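Local atomic coordinates of 3-keto-5-aminohexanoate cleavage protein (Burkholderia xenovorans LB400, PDB entry 3E02), a protein that probably cleaves beta-keto acids such as 3-keto-5-aminohexanoate, using a zinc ion bound in a TIM-barrel fold. Residues 72-76 / 307-311. Numbering follows the deposited sequence. Where two conformers were deposited one is given.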
# COMPACT_ATOMS: atom_id res chain seq x y z
N LEU A 72 -21.24 30.83 20.96
CA LEU A 72 -22.15 30.11 20.04
C LEU A 72 -23.28 30.98 19.45
O LEU A 72 -23.40 31.06 18.21
CB LEU A 72 -22.67 28.80 20.65
CG LEU A 72 -21.65 27.68 20.87
CD1 LEU A 72 -22.28 26.50 21.60
CD2 LEU A 72 -21.00 27.22 19.57
N PRO A 73 -24.10 31.66 20.31
CA PRO A 73 -25.14 32.54 19.75
C PRO A 73 -24.57 33.64 18.84
O PRO A 73 -25.15 33.94 17.80
CB PRO A 73 -25.79 33.18 20.99
CG PRO A 73 -25.34 32.42 22.14
CD PRO A 73 -24.13 31.65 21.78
N GLN A 74 -23.41 34.18 19.21
CA GLN A 74 -22.75 35.26 18.47
C GLN A 74 -22.30 34.76 17.10
O GLN A 74 -22.48 35.46 16.10
CB GLN A 74 -21.56 35.83 19.24
CG GLN A 74 -21.89 36.54 20.58
CD GLN A 74 -22.26 35.61 21.73
OE1 GLN A 74 -22.17 34.39 21.62
NE2 GLN A 74 -22.70 36.19 22.84
N LEU A 75 -21.71 33.56 17.05
CA LEU A 75 -21.31 32.96 15.78
C LEU A 75 -22.52 32.67 14.90
O LEU A 75 -22.49 32.98 13.71
CB LEU A 75 -20.48 31.68 15.98
CG LEU A 75 -19.03 31.89 16.40
CD1 LEU A 75 -18.39 30.57 16.86
CD2 LEU A 75 -18.24 32.52 15.25
N LYS A 76 -23.57 32.12 15.50
CA LYS A 76 -24.81 31.80 14.79
C LYS A 76 -25.42 33.05 14.11
O LYS A 76 -25.91 32.97 12.98
CB LYS A 76 -25.84 31.15 15.73
CG LYS A 76 -27.13 30.71 15.05
CD LYS A 76 -28.14 30.21 16.04
CE LYS A 76 -29.41 29.78 15.34
NZ LYS A 76 -30.52 29.58 16.30
N ASN A 307 -31.40 25.99 12.71
CA ASN A 307 -32.53 26.37 13.56
C ASN A 307 -32.93 25.34 14.64
O ASN A 307 -33.77 25.64 15.49
CB ASN A 307 -33.77 26.71 12.70
CG ASN A 307 -34.30 25.52 11.89
OD1 ASN A 307 -33.54 24.64 11.48
ND2 ASN A 307 -35.61 25.51 11.64
N GLU A 308 -32.33 24.14 14.60
CA GLU A 308 -32.64 23.06 15.56
C GLU A 308 -31.64 22.91 16.72
O GLU A 308 -31.70 21.92 17.45
CB GLU A 308 -32.82 21.74 14.80
CG GLU A 308 -33.92 21.77 13.74
CD GLU A 308 -35.30 22.09 14.31
OE1 GLU A 308 -35.61 21.64 15.44
OE2 GLU A 308 -36.08 22.80 13.63
N THR A 309 -30.75 23.89 16.90
CA THR A 309 -29.78 23.87 18.00
C THR A 309 -30.38 24.62 19.20
O THR A 309 -31.38 25.31 19.04
CB THR A 309 -28.43 24.52 17.61
OG1 THR A 309 -28.57 25.94 17.48
CG2 THR A 309 -27.89 23.92 16.32
N SER A 310 -29.76 24.48 20.37
CA SER A 310 -30.21 25.18 21.60
C SER A 310 -29.41 26.45 21.91
O SER A 310 -29.10 26.73 23.07
CB SER A 310 -30.23 24.21 22.78
OG SER A 310 -31.23 23.24 22.56
N PHE A 311 -29.06 27.21 20.87
CA PHE A 311 -28.38 28.50 21.01
C PHE A 311 -28.81 29.45 19.88
O PHE A 311 -28.44 30.62 19.86
CB PHE A 311 -26.85 28.33 21.08
CG PHE A 311 -26.25 27.61 19.91
CD1 PHE A 311 -25.97 28.28 18.72
CD2 PHE A 311 -25.96 26.25 20.00
CE1 PHE A 311 -25.40 27.60 17.63
CE2 PHE A 311 -25.39 25.57 18.91
CZ PHE A 311 -25.12 26.25 17.73
OXT PHE A 311 -29.54 29.05 18.97
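Phe311, the last residue of the chain, lays one face of its ring on Leu72 in the first turn of helix 72-78. Leu72 CB sits 4.0 Å from the centroid of the Phe311 ring, 18° off the ring normal, a CH-pi contact displaced toward the CG side; farther along the same side chain, Leu72 CD1 meets Phe311 CD2 at 4.0 Å. The other face is covered from within the C-terminal tail, where Thr309 OG1 stands 3.3 Å above the plane of the Phe311 ring, over its centre, and makes a weak hydrogen bond to Ala306 O. The Leu72 face is the tightly packed one: Leu72 is buried, and its side chain and the phenyl ring both rest on Leu83 of strand 82-85, one of the parallel strands of the TIM barrel. The tail thus closes over the outside of the barrel beside helix 72-78, with the side chain of Leu72 about 13 Å from the zinc ion. Toward solvent the packing thins. Pro73 touches the tail lightly, its CB 3.9 Å from Phe311 O. Lys76 leaves the helix with CG anti to the backbone N (chi1 -176°) and stays extended to its end, running alongside the ring and the terminal carboxylate until NZ reaches Phe311 OXT at 2.9 Å, a hydrogen-bonded salt bridge that pairs the C-terminal carboxylate with the lysine ammonium; both residues are partly exposed.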